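PDB 5DOZ: JamJ from Lyngbya majuscula, which acts as an NADPH-binding enoyl reductase of a polyketide synthase and is linked to formation of a cyclopropane ring. Local coordinates for residues K128-A133 with R332-M337; V182-S187 with A192-Q197; K238-L243 with A264-D269; F275-E280 with N285-Q290. All blocks are in the same frame, centred on the assembly; numbering follows the deposited sequence.

Interaction 1 (K128-A133 with R332-M337); sequences KLIEAA and RVVVTM
Water 1 joins Arg332 to Ala133, accepting from Arg332 NE at 2.7 Å and donating to the carbonyl oxygen Ala133 O at 2.8 Å; the water thus ties Ala133 to a residue of the cofactor pocket. It sits at the edge of the guanidinium, in its plane. NH1 of the same group forms a salt bridge with Glu79, while NH2 keeps a long, weak ion pair with a phosphate oxygen of the NADPH. Strand 332-336 lies between strand 309-313, parallel to it, and strand 37-45, antiparallel, in the mixed sheet of the GroES-like domain, and the short helix 129-132 packs against it. The apolar part of the contact centres on Val334 CG1, which meets Ile130 CD1 at 3.6 Å and Ala133 CB at 4.0 Å. With its CG1 anti to the backbone N (chi1 -162°), Ile130 points its CD1 across to the strand, where it also meets Thr336 CG2 at 3.9 Å. The hydroxyl of Thr336 bonds weakly to Phe312 O instead. At the helix start, Glu131 OE1 turns its anti lone pair to Lys128 N, the N-cap residue, at 2.9 Å.

Interaction 2 (V182-S187 with A192-Q197); sequences VFATTS and AVLREQ. With NDP (NADPH dihydro-nicotinamide-adenine-dinucleotide phosphate), chain E.
Thr186 and Leu194 join strand 181-186 to helix 191-198, the first two elements of a beta-alpha-beta unit that strand 201-204 completes within the parallel, Rossmann-type sheet. The contact between strand and helix is apolar. Leu194 and Thr186 reach toward each other tip to tip: the CD2 methyl of Leu194 lies 3.9 Å from Thr186 CB and 4.1 Å from Thr186 CG2. Farther back along the strand, Ala184 CB also faces the helix and approaches Leu194 CD2 more loosely, at 4.4 Å. Gln169 of helix 166-177 touches Leu194 as well, so this leucine is shared between two helices and the sheet. Thr185, between Ala184 and Thr186, turns away from the helix and bonds to His161.

The polar bonds of Thr186 and Ser187 described here go to the 2'-phosphate of NADPH, the group that distinguishes this cofactor from NADH, at the end of the second strand. Because Thr186 holds OG1 anti to its own N (chi1 -170°), its methyl is left for Leu194 while the hydroxyl donates to phosphate oxygen O2X at a very short 2.5 Å. The same oxygen takes a weak bond from Ser187 N at 3.3 Å. Ser205 and Arg206 also hydrogen-bond the cofactor. A second phosphate oxygen is held by the serine side chain, with Ser187 OG donating to O1X at 2.7 Å.

Interaction 3 (K238-L243 with A264-D269); sequences KNLDVL and AQKRSD
In the Rossmann-type half of the protein, Leu240, in the last turn of helix 235-242, and Leu243, just past it, receive Arg267 from the chain leading from helix 260-266 to strand 271-274 at one sheet edge. Bends at chi2 (-88°) and chi3 (-45°) curl the arginine and set its guanidinium edge against the carbonyl groups. Arg267 NH1 donates to Leu243 O at 2.8 Å, close to the guanidinium plane though tilted from that of the carbonyl, and Arg267 NH2 adds a weak bond to the same oxygen at 3.2 Å. Leu240 O also lies near this edge, but its angle to NH1 is poor.

Asp269 binds the guanidinium side-on: Arg267 NE meets OD1 at 3.0 Å and NH2 meets OD2 at 2.7 Å, each oxygen using its syn lone pair in a salt bridge that keeps the group from rotating. Second partners, Ala244 O for NH2 and Glu246 N for OD2, bring the following turn into the network. A methionine in place of Arg267 would probably leave Leu243 O without this donor and the carboxylate of Asp269 without its opposite charge. Leu240 CD1 packs at 3.8 Å on Lys266 CB, the two side chains crossing at about a right angle. This is a guanidinium bound to carbonyls of the segment immediately after a helix, here between successive helices of a Rossmann-type domain.

Interaction 4 (F275-E280 with N285-Q290); sequences FDLLEE and NQLYYQ. With NDP (NADPH dihydro-nicotinamide-adenine-dinucleotide phosphate), chain E.
Leu277 and Leu287 both carry CG anti to the backbone N (chi1 -174° and 179°), which brings their methyls together, Leu277 CD1 to Leu287 CD2 at 4.0 Å. Leu287 CD2 also rests on Glu280 CB at 3.9 Å, whereas the carboxylate of Glu280 leads off to a salt bridge with Arg283. Tyr288 enters edge-on: the rim atom CE1 lies 4.1 Å from Leu277 CG, near the ring plane, and its OH extends to Leu278 CD2 at 3.3 Å. Phe281 stacks with the tyrosine ring, and helix 277-283 meets helix 287-293 through a buried, largely apolar surface.

Residues 275-277 also bind NADPH. Leu277 N donates to carboxamide oxygen O7N at 2.8 Å in a nearly straight bond (164°), and the amide nitrogen N7N donates to Phe275 O at 3.0 Å while lying over one face of the Phe275 ring. These two backbone bonds fix the rotation of the carboxamide. Between them, Asp276 caps the helix, its OD1 accepting from Glu279 N at 3.1 Å from above the carboxylate plane. Paired backbone recognition of the nicotinamide carboxamide, just beyond the last strand of the sheet, is characteristic of the NADPH site in medium-chain reductases.

All four contacts lie within the enoyl reductase range, and interactions 2, 3 and 4 follow in series inside the long loop that interaction 1 closes. Interaction 1 belongs to the GroES-like half, the others to the Rossmann-type half. Interactions 2 and 4 are buried and bind the adenosine-side phosphate and the nicotinamide of one NADPH: mainly side-chain hydroxyls hold the phosphate in 182-187, whereas backbone groups hold the nicotinamide in 275-280. Interaction 1 is partly buried and reaches the cofactor pocket only through its arginine. Interaction 3, partly buried with Lys266 exposed, depends on an ionic and carbonyl network joined by a smaller Leu240-Lys266 contact, in contrast to the apolar packing of interactions 2 and 4.

Interaction 1 (K128-A133 with R332-M337)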
# COMPACT_ATOMS: atom_id res chain seq x y z
N LYS A 128 7.60 -8.58 -15.58
CA LYS A 128 6.46 -8.30 -16.44
C LYS A 128 5.70 -7.10 -15.89
O LYS A 128 5.74 -6.84 -14.68
CB LYS A 128 5.51 -9.51 -16.50
CG LYS A 128 6.05 -10.72 -17.25
CD LYS A 128 4.99 -11.82 -17.31
CE LYS A 128 5.40 -12.95 -18.24
NZ LYS A 128 6.40 -13.86 -17.61
N LEU A 129 5.00 -6.38 -16.76
CA LEU A 129 4.21 -5.21 -16.36
C LEU A 129 3.31 -5.55 -15.18
O LEU A 129 3.26 -4.81 -14.19
CB LEU A 129 3.35 -4.69 -17.52
CG LEU A 129 3.99 -3.94 -18.70
CD1 LEU A 129 2.92 -3.57 -19.72
CD2 LEU A 129 4.74 -2.69 -18.26
N ILE A 130 2.61 -6.67 -15.30
CA ILE A 130 1.63 -7.12 -14.32
C ILE A 130 2.27 -7.47 -12.97
O ILE A 130 1.71 -7.16 -11.91
CB ILE A 130 0.75 -8.26 -14.90
CG1 ILE A 130 -0.54 -8.43 -14.09
CG2 ILE A 130 1.52 -9.57 -15.09
CD1 ILE A 130 -1.66 -7.53 -14.56
N GLU A 131 3.45 -8.07 -13.02
CA GLU A 131 4.25 -8.35 -11.82
C GLU A 131 4.66 -7.05 -11.10
O GLU A 131 4.58 -6.95 -9.88
CB GLU A 131 5.48 -9.19 -12.18
CG GLU A 131 5.15 -10.66 -12.44
CD GLU A 131 6.29 -11.45 -13.08
OE1 GLU A 131 7.10 -10.87 -13.84
OE2 GLU A 131 6.35 -12.67 -12.83
N ALA A 132 5.09 -6.07 -11.88
CA ALA A 132 5.54 -4.77 -11.36
C ALA A 132 4.40 -3.96 -10.74
O ALA A 132 4.64 -3.08 -9.92
CB ALA A 132 6.21 -3.97 -12.47
N ALA A 133 3.17 -4.26 -11.14
CA ALA A 133 1.98 -3.62 -10.59
C ALA A 133 1.73 -3.97 -9.11
O ALA A 133 0.98 -3.26 -8.44
CB ALA A 133 0.75 -3.95 -11.43
N ARG A 332 -2.14 -9.19 -3.96
CA ARG A 332 -2.69 -8.06 -4.73
C ARG A 332 -3.81 -8.44 -5.71
O ARG A 332 -3.85 -9.55 -6.24
CB ARG A 332 -1.56 -7.35 -5.49
CG ARG A 332 -0.97 -6.15 -4.77
CD ARG A 332 -1.92 -4.97 -4.89
NE ARG A 332 -1.37 -3.68 -4.49
CZ ARG A 332 -1.71 -3.04 -3.38
NH1 ARG A 332 -1.19 -1.85 -3.12
NH2 ARG A 332 -2.58 -3.57 -2.53
N VAL A 333 -4.70 -7.48 -5.93
CA VAL A 333 -5.78 -7.60 -6.92
C VAL A 333 -5.53 -6.55 -8.00
O VAL A 333 -5.53 -5.34 -7.71
CB VAL A 333 -7.17 -7.39 -6.27
CG1 VAL A 333 -8.27 -7.47 -7.32
CG2 VAL A 333 -7.40 -8.39 -5.15
N VAL A 334 -5.31 -7.00 -9.23
CA VAL A 334 -4.83 -6.14 -10.31
C VAL A 334 -5.77 -6.14 -11.51
O VAL A 334 -6.17 -7.20 -12.00
CB VAL A 334 -3.41 -6.56 -10.78
CG1 VAL A 334 -2.84 -5.57 -11.79
CG2 VAL A 334 -2.46 -6.71 -9.59
N VAL A 335 -6.12 -4.94 -11.98
CA VAL A 335 -6.98 -4.77 -13.14
C VAL A 335 -6.15 -4.43 -14.37
O VAL A 335 -5.33 -3.51 -14.34
CB VAL A 335 -8.04 -3.67 -12.91
CG1 VAL A 335 -8.86 -3.44 -14.17
CG2 VAL A 335 -8.95 -4.02 -11.74
N THR A 336 -6.36 -5.17 -15.45
CA THR A 336 -5.76 -4.86 -16.75
C THR A 336 -6.63 -3.83 -17.48
O THR A 336 -7.85 -3.90 -17.41
CB THR A 336 -5.63 -6.11 -17.64
OG1 THR A 336 -6.92 -6.70 -17.82
CG2 THR A 336 -4.70 -7.12 -17.00
N MET A 337 -5.99 -2.90 -18.18
CA MET A 337 -6.72 -1.88 -18.93
C MET A 337 -6.82 -2.23 -20.42
O MET A 337 -6.00 -3.00 -20.93
CB MET A 337 -6.08 -0.50 -18.72
CG MET A 337 -6.10 -0.03 -17.27
SD MET A 337 -7.75 0.36 -16.63
CE MET A 337 -8.04 1.92 -17.48
O HOH W 1 0.62 -2.49 -5.79

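Interaction 2 (V182-S187 with A192-Q197)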
# COMPACT_ATOMS: atom_id res chain seq x y z
N VAL A 182 9.98 -12.77 11.96
CA VAL A 182 8.60 -12.39 11.68
C VAL A 182 7.57 -13.13 12.55
O VAL A 182 7.63 -14.35 12.70
CB VAL A 182 8.24 -12.58 10.18
CG1 VAL A 182 6.78 -12.26 9.91
CG2 VAL A 182 9.13 -11.71 9.31
N PHE A 183 6.64 -12.36 13.11
CA PHE A 183 5.45 -12.88 13.77
C PHE A 183 4.24 -12.39 12.97
O PHE A 183 4.00 -11.19 12.86
CB PHE A 183 5.38 -12.37 15.22
CG PHE A 183 6.42 -12.99 16.14
CD1 PHE A 183 7.78 -12.77 15.94
CD2 PHE A 183 6.02 -13.77 17.22
CE1 PHE A 183 8.72 -13.33 16.78
CE2 PHE A 183 6.97 -14.34 18.07
CZ PHE A 183 8.32 -14.11 17.85
N ALA A 184 3.50 -13.32 12.38
CA ALA A 184 2.39 -12.94 11.50
C ALA A 184 1.03 -13.30 12.08
O ALA A 184 0.90 -14.25 12.85
CB ALA A 184 2.57 -13.56 10.12
N THR A 185 0.02 -12.50 11.74
CA THR A 185 -1.37 -12.84 12.02
C THR A 185 -2.15 -12.77 10.72
O THR A 185 -1.91 -11.90 9.89
CB THR A 185 -2.03 -11.91 13.05
OG1 THR A 185 -2.14 -10.58 12.51
CG2 THR A 185 -1.25 -11.88 14.37
N THR A 186 -3.10 -13.70 10.55
CA THR A 186 -3.95 -13.77 9.37
C THR A 186 -5.26 -14.50 9.71
O THR A 186 -5.41 -15.02 10.81
CB THR A 186 -3.22 -14.44 8.17
OG1 THR A 186 -4.00 -14.28 6.98
CG2 THR A 186 -2.98 -15.92 8.42
N SER A 187 -6.20 -14.51 8.78
CA SER A 187 -7.45 -15.27 8.97
C SER A 187 -7.18 -16.78 8.89
O SER A 187 -6.21 -17.20 8.24
CB SER A 187 -8.51 -14.83 7.95
OG SER A 187 -7.98 -14.79 6.64
N ALA A 192 -2.31 -21.55 6.37
CA ALA A 192 -1.42 -22.51 5.72
C ALA A 192 -0.49 -21.82 4.71
O ALA A 192 0.72 -22.00 4.76
CB ALA A 192 -2.21 -23.64 5.07
N VAL A 193 -1.07 -21.01 3.82
CA VAL A 193 -0.30 -20.30 2.79
C VAL A 193 0.83 -19.44 3.38
O VAL A 193 1.94 -19.42 2.85
CB VAL A 193 -1.22 -19.47 1.86
CG1 VAL A 193 -0.40 -18.59 0.93
CG2 VAL A 193 -2.13 -20.38 1.05
N LEU A 194 0.55 -18.75 4.49
CA LEU A 194 1.56 -17.93 5.15
C LEU A 194 2.61 -18.78 5.88
O LEU A 194 3.80 -18.43 5.91
CB LEU A 194 0.92 -16.89 6.07
CG LEU A 194 0.54 -15.56 5.39
CD1 LEU A 194 -0.68 -15.70 4.49
CD2 LEU A 194 0.30 -14.47 6.43
N ARG A 195 2.18 -19.89 6.47
CA ARG A 195 3.10 -20.86 7.04
C ARG A 195 4.02 -21.40 5.93
O ARG A 195 5.23 -21.49 6.11
CB ARG A 195 2.31 -21.99 7.71
CG ARG A 195 2.90 -22.49 9.01
CD ARG A 195 1.83 -22.62 10.09
NE ARG A 195 0.62 -23.27 9.61
CZ ARG A 195 -0.58 -23.14 10.17
NH1 ARG A 195 -0.76 -22.38 11.25
NH2 ARG A 195 -1.62 -23.78 9.65
N GLU A 196 3.42 -21.69 4.77
CA GLU A 196 4.15 -22.18 3.59
C GLU A 196 5.00 -21.11 2.88
O GLU A 196 5.81 -21.43 2.01
CB GLU A 196 3.17 -22.83 2.60
CG GLU A 196 2.65 -24.19 3.06
CD GLU A 196 1.38 -24.63 2.35
OE1 GLU A 196 1.09 -24.13 1.24
OE2 GLU A 196 0.67 -25.49 2.91
N GLN A 197 4.82 -19.85 3.26
CA GLN A 197 5.64 -18.76 2.73
C GLN A 197 7.01 -18.68 3.41
O GLN A 197 7.95 -18.11 2.87
CB GLN A 197 4.91 -17.41 2.80
CG GLN A 197 3.94 -17.18 1.64
CD GLN A 197 3.24 -15.83 1.67
OE1 GLN A 197 3.40 -15.04 2.61
NE2 GLN A 197 2.45 -15.55 0.63
PA NDP E . -5.68 -5.14 1.87
O1A NDP E . -7.16 -5.01 1.59
O2A NDP E . -4.80 -5.91 0.93
O5B NDP E . -5.49 -5.82 3.32
C5B NDP E . -6.55 -5.89 4.27
C4B NDP E . -6.30 -7.12 5.12
O4B NDP E . -6.87 -6.92 6.42
C3B NDP E . -6.94 -8.38 4.56
O3B NDP E . -6.03 -9.15 3.77
C2B NDP E . -7.30 -9.17 5.79
O2B NDP E . -6.25 -10.10 6.04
C1B NDP E . -7.30 -8.17 6.94
N9A NDP E . -8.65 -8.01 7.52
C8A NDP E . -9.80 -7.89 6.84
N7A NDP E . -10.84 -7.76 7.69
C5A NDP E . -10.35 -7.80 8.94
C6A NDP E . -10.89 -7.71 10.32
N6A NDP E . -12.21 -7.55 10.53
N1A NDP E . -10.02 -7.80 11.35
C2A NDP E . -8.69 -7.95 11.17
N3A NDP E . -8.14 -8.04 9.94
C4A NDP E . -8.90 -7.96 8.82
O3 NDP E . -5.08 -3.67 2.14
PN NDP E . -3.52 -3.24 2.10
O1N NDP E . -2.66 -4.38 2.55
O2N NDP E . -3.25 -2.58 0.78
O5D NDP E . -3.45 -2.10 3.24
C5D NDP E . -3.82 -2.36 4.60
C4D NDP E . -4.22 -1.06 5.30
O4D NDP E . -3.18 -0.08 5.19
C3D NDP E . -5.45 -0.42 4.70
O3D NDP E . -6.22 0.11 5.77
C2D NDP E . -4.91 0.69 3.82
O2D NDP E . -5.83 1.77 3.60
C1D NDP E . -3.67 1.12 4.59
N1N NDP E . -2.64 1.69 3.72
C2N NDP E . -2.05 2.83 4.12
C3N NDP E . -0.89 3.30 3.52
C7N NDP E . -0.13 4.43 4.15
O7N NDP E . 0.57 5.17 3.48
N7N NDP E . -0.22 4.60 5.47
C4N NDP E . -0.48 2.77 2.16
C5N NDP E . -1.11 1.48 1.90
C6N NDP E . -2.22 1.03 2.63
P2B NDP E . -6.50 -11.41 6.92
O1X NDP E . -7.61 -12.14 6.20
O2X NDP E . -5.16 -12.08 6.86
O3X NDP E . -6.87 -10.89 8.29

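Interaction 3 (K238-L243 with A264-D269)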
# COMPACT_ATOMS: atom_id res chain seq x y z
N LYS A 238 -3.77 -3.84 22.76
CA LYS A 238 -3.16 -5.17 22.66
C LYS A 238 -1.81 -5.12 21.97
O LYS A 238 -0.88 -5.82 22.36
CB LYS A 238 -4.09 -6.16 21.94
CG LYS A 238 -5.33 -6.57 22.73
CD LYS A 238 -4.99 -7.18 24.08
CE LYS A 238 -6.24 -7.60 24.85
NZ LYS A 238 -7.20 -6.48 25.07
N ASN A 239 -1.70 -4.28 20.94
CA ASN A 239 -0.42 -4.03 20.27
C ASN A 239 0.63 -3.44 21.23
O ASN A 239 1.77 -3.88 21.24
CB ASN A 239 -0.59 -3.13 19.05
CG ASN A 239 -1.27 -3.83 17.88
OD1 ASN A 239 -1.26 -5.05 17.78
ND2 ASN A 239 -1.86 -3.04 16.99
N LEU A 240 0.23 -2.46 22.03
CA LEU A 240 1.13 -1.87 23.02
C LEU A 240 1.65 -2.92 24.00
O LEU A 240 2.83 -2.88 24.37
CB LEU A 240 0.46 -0.72 23.78
CG LEU A 240 -0.02 0.51 23.02
CD1 LEU A 240 -0.57 1.54 24.00
CD2 LEU A 240 1.07 1.13 22.16
N ASP A 241 0.79 -3.85 24.41
CA ASP A 241 1.17 -4.91 25.35
C ASP A 241 2.29 -5.82 24.82
O ASP A 241 3.17 -6.24 25.59
CB ASP A 241 -0.04 -5.76 25.75
CG ASP A 241 -1.11 -4.96 26.48
OD1 ASP A 241 -0.90 -3.76 26.75
OD2 ASP A 241 -2.17 -5.55 26.78
N VAL A 242 2.25 -6.12 23.53
CA VAL A 242 3.26 -7.01 22.92
C VAL A 242 4.52 -6.26 22.48
O VAL A 242 5.50 -6.88 22.08
CB VAL A 242 2.70 -7.84 21.74
CG1 VAL A 242 1.65 -8.82 22.23
CG2 VAL A 242 2.13 -6.95 20.64
N LEU A 243 4.48 -4.94 22.57
CA LEU A 243 5.61 -4.11 22.17
C LEU A 243 6.66 -4.08 23.28
O LEU A 243 6.35 -3.77 24.44
CB LEU A 243 5.10 -2.70 21.83
CG LEU A 243 5.79 -1.78 20.81
CD1 LEU A 243 6.32 -2.52 19.59
CD2 LEU A 243 4.81 -0.70 20.39
N ALA A 264 1.87 8.17 24.56
CA ALA A 264 2.82 8.54 25.61
C ALA A 264 2.25 8.34 27.03
O ALA A 264 3.01 8.11 27.97
CB ALA A 264 3.29 9.97 25.42
N GLN A 265 0.93 8.44 27.16
CA GLN A 265 0.23 8.21 28.43
C GLN A 265 0.40 6.77 28.90
O GLN A 265 0.52 6.51 30.10
CB GLN A 265 -1.26 8.52 28.31
CG GLN A 265 -1.62 10.00 28.41
CD GLN A 265 -3.10 10.25 28.14
OE1 GLN A 265 -3.97 9.80 28.89
NE2 GLN A 265 -3.39 10.99 27.07
N LYS A 266 0.40 5.84 27.95
CA LYS A 266 0.44 4.41 28.26
C LYS A 266 1.87 3.88 28.32
O LYS A 266 2.27 3.25 29.30
CB LYS A 266 -0.39 3.63 27.22
CG LYS A 266 -1.07 2.39 27.77
CD LYS A 266 -2.34 2.73 28.55
CE LYS A 266 -2.70 1.61 29.51
NZ LYS A 266 -3.94 1.91 30.29
N ARG A 267 2.65 4.16 27.28
CA ARG A 267 4.00 3.65 27.15
C ARG A 267 4.93 4.76 26.65
O ARG A 267 5.01 5.02 25.45
CB ARG A 267 4.03 2.46 26.19
CG ARG A 267 3.24 1.23 26.62
CD ARG A 267 4.07 0.29 27.48
NE ARG A 267 5.41 0.11 26.92
CZ ARG A 267 5.76 -0.87 26.09
NH1 ARG A 267 4.88 -1.78 25.71
NH2 ARG A 267 7.00 -0.93 25.64
N SER A 268 5.63 5.41 27.58
CA SER A 268 6.50 6.54 27.26
C SER A 268 7.78 6.13 26.54
O SER A 268 8.40 6.94 25.84
CB SER A 268 6.84 7.33 28.53
OG SER A 268 7.51 6.52 29.48
N ASP A 269 8.17 4.87 26.70
CA ASP A 269 9.42 4.34 26.16
C ASP A 269 9.40 4.14 24.64
O ASP A 269 10.46 4.13 24.00
CB ASP A 269 9.73 3.00 26.82
CG ASP A 269 8.64 1.97 26.59
OD1 ASP A 269 7.49 2.20 27.01
OD2 ASP A 269 8.93 0.92 25.97

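Interaction 4 (F275-E280 with N285-Q290)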
# COMPACT_ATOMS: atom_id res chain seq x y z
N PHE A 275 2.14 7.24 9.90
CA PHE A 275 2.49 7.93 8.67
C PHE A 275 1.52 7.62 7.54
O PHE A 275 0.99 6.51 7.45
CB PHE A 275 3.94 7.63 8.25
CG PHE A 275 4.11 6.31 7.54
CD1 PHE A 275 4.27 5.14 8.26
CD2 PHE A 275 4.09 6.25 6.15
CE1 PHE A 275 4.42 3.93 7.60
CE2 PHE A 275 4.23 5.04 5.48
CZ PHE A 275 4.40 3.88 6.22
N ASP A 276 1.32 8.61 6.68
CA ASP A 276 0.57 8.48 5.45
C ASP A 276 1.58 8.69 4.32
O ASP A 276 2.11 9.79 4.17
CB ASP A 276 -0.55 9.53 5.42
CG ASP A 276 -1.28 9.62 4.07
OD1 ASP A 276 -0.66 9.40 3.01
OD2 ASP A 276 -2.48 9.95 4.09
N LEU A 277 1.84 7.64 3.54
CA LEU A 277 2.89 7.66 2.51
C LEU A 277 2.80 8.86 1.56
O LEU A 277 3.79 9.54 1.34
CB LEU A 277 2.90 6.34 1.70
CG LEU A 277 4.01 6.12 0.66
CD1 LEU A 277 5.37 5.92 1.33
CD2 LEU A 277 3.68 4.93 -0.23
N LEU A 278 1.60 9.12 1.03
CA LEU A 278 1.42 10.22 0.07
C LEU A 278 1.55 11.58 0.75
O LEU A 278 1.95 12.56 0.12
CB LEU A 278 0.10 10.11 -0.70
CG LEU A 278 -0.45 8.78 -1.25
CD1 LEU A 278 -1.33 9.04 -2.47
CD2 LEU A 278 0.62 7.74 -1.58
N GLU A 279 1.22 11.63 2.04
CA GLU A 279 1.45 12.80 2.88
C GLU A 279 2.96 13.04 3.04
O GLU A 279 3.41 14.19 3.05
CB GLU A 279 0.75 12.62 4.24
CG GLU A 279 1.08 13.63 5.33
CD GLU A 279 0.43 13.29 6.67
OE1 GLU A 279 -0.71 12.77 6.68
OE2 GLU A 279 1.04 13.56 7.73
N GLU A 280 3.73 11.96 3.16
CA GLU A 280 5.19 12.04 3.24
C GLU A 280 5.85 12.51 1.93
O GLU A 280 6.87 13.20 1.95
CB GLU A 280 5.80 10.71 3.70
CG GLU A 280 5.40 10.28 5.11
CD GLU A 280 5.63 11.35 6.17
OE1 GLU A 280 6.53 12.20 6.00
OE2 GLU A 280 4.90 11.35 7.18
N ASN A 285 9.22 15.61 -2.10
CA ASN A 285 8.88 15.10 -3.43
C ASN A 285 9.93 14.15 -4.00
O ASN A 285 9.74 13.58 -5.09
CB ASN A 285 8.59 16.25 -4.42
CG ASN A 285 7.41 17.12 -4.02
OD1 ASN A 285 6.56 16.73 -3.21
ND2 ASN A 285 7.34 18.32 -4.60
N GLN A 286 11.03 13.97 -3.27
CA GLN A 286 12.09 13.03 -3.66
C GLN A 286 11.90 11.64 -3.06
O GLN A 286 12.55 10.68 -3.49
CB GLN A 286 13.48 13.57 -3.25
CG GLN A 286 13.93 14.83 -3.99
CD GLN A 286 13.90 14.67 -5.49
OE1 GLN A 286 14.51 13.76 -6.06
NE2 GLN A 286 13.19 15.57 -6.16
N LEU A 287 11.00 11.53 -2.07
CA LEU A 287 10.81 10.29 -1.31
C LEU A 287 10.69 9.01 -2.15
O LEU A 287 11.31 8.00 -1.81
CB LEU A 287 9.61 10.39 -0.36
CG LEU A 287 9.34 9.11 0.44
CD1 LEU A 287 10.31 8.98 1.61
CD2 LEU A 287 7.89 9.06 0.91
N TYR A 288 9.89 9.05 -3.21
CA TYR A 288 9.72 7.88 -4.08
C TYR A 288 11.03 7.51 -4.78
O TYR A 288 11.39 6.33 -4.83
CB TYR A 288 8.57 8.07 -5.10
CG TYR A 288 7.20 8.29 -4.48
CD1 TYR A 288 6.85 7.69 -3.26
CD2 TYR A 288 6.24 9.07 -5.12
CE1 TYR A 288 5.60 7.89 -2.70
CE2 TYR A 288 4.98 9.27 -4.56
CZ TYR A 288 4.67 8.67 -3.35
OH TYR A 288 3.42 8.87 -2.79
N TYR A 289 11.73 8.51 -5.29
CA TYR A 289 13.04 8.31 -5.92
C TYR A 289 14.01 7.61 -4.97
O TYR A 289 14.63 6.60 -5.33
CB TYR A 289 13.61 9.65 -6.41
CG TYR A 289 15.04 9.60 -6.92
CD1 TYR A 289 15.33 9.21 -8.22
CD2 TYR A 289 16.10 9.97 -6.09
CE1 TYR A 289 16.64 9.18 -8.69
CE2 TYR A 289 17.41 9.94 -6.55
CZ TYR A 289 17.68 9.54 -7.85
OH TYR A 289 18.98 9.51 -8.31
N GLN A 290 14.15 8.14 -3.75
CA GLN A 290 15.09 7.58 -2.79
C GLN A 290 14.77 6.13 -2.41
O GLN A 290 15.64 5.26 -2.49
CB GLN A 290 15.21 8.46 -1.54
CG GLN A 290 16.23 9.59 -1.68
CD GLN A 290 17.67 9.10 -1.89
OE1 GLN A 290 18.04 7.99 -1.47
NE2 GLN A 290 18.48 9.92 -2.53
PA NDP E . -5.68 -5.14 1.87
O1A NDP E . -7.16 -5.01 1.59
O2A NDP E . -4.80 -5.91 0.93
O5B NDP E . -5.49 -5.82 3.32
C5B NDP E . -6.55 -5.89 4.27
C4B NDP E . -6.30 -7.12 5.12
O4B NDP E . -6.87 -6.92 6.42
C3B NDP E . -6.94 -8.38 4.56
O3B NDP E . -6.03 -9.15 3.77
C2B NDP E . -7.30 -9.17 5.79
O2B NDP E . -6.25 -10.10 6.04
C1B NDP E . -7.30 -8.17 6.94
N9A NDP E . -8.65 -8.01 7.52
C8A NDP E . -9.80 -7.89 6.84
N7A NDP E . -10.84 -7.76 7.69
C5A NDP E . -10.35 -7.80 8.94
C6A NDP E . -10.89 -7.71 10.32
N6A NDP E . -12.21 -7.55 10.53
N1A NDP E . -10.02 -7.80 11.35
C2A NDP E . -8.69 -7.95 11.17
N3A NDP E . -8.14 -8.04 9.94
C4A NDP E . -8.90 -7.96 8.82
O3 NDP E . -5.08 -3.67 2.14
PN NDP E . -3.52 -3.24 2.10
O1N NDP E . -2.66 -4.38 2.55
O2N NDP E . -3.25 -2.58 0.78
O5D NDP E . -3.45 -2.10 3.24
C5D NDP E . -3.82 -2.36 4.60
C4D NDP E . -4.22 -1.06 5.30
O4D NDP E . -3.18 -0.08 5.19
C3D NDP E . -5.45 -0.42 4.70
O3D NDP E . -6.22 0.11 5.77
C2D NDP E . -4.91 0.69 3.82
O2D NDP E . -5.83 1.77 3.60
C1D NDP E . -3.67 1.12 4.59
N1N NDP E . -2.64 1.69 3.72
C2N NDP E . -2.05 2.83 4.12
C3N NDP E . -0.89 3.30 3.52
C7N NDP E . -0.13 4.43 4.15
O7N NDP E . 0.57 5.17 3.48
N7N NDP E . -0.22 4.60 5.47
C4N NDP E . -0.48 2.77 2.16
C5N NDP E . -1.11 1.48 1.90
C6N NDP E . -2.22 1.03 2.63
P2B NDP E . -6.50 -11.41 6.92
O1X NDP E . -7.61 -12.14 6.20
O2X NDP E . -5.16 -12.08 6.86
O3X NDP E . -6.87 -10.89 8.29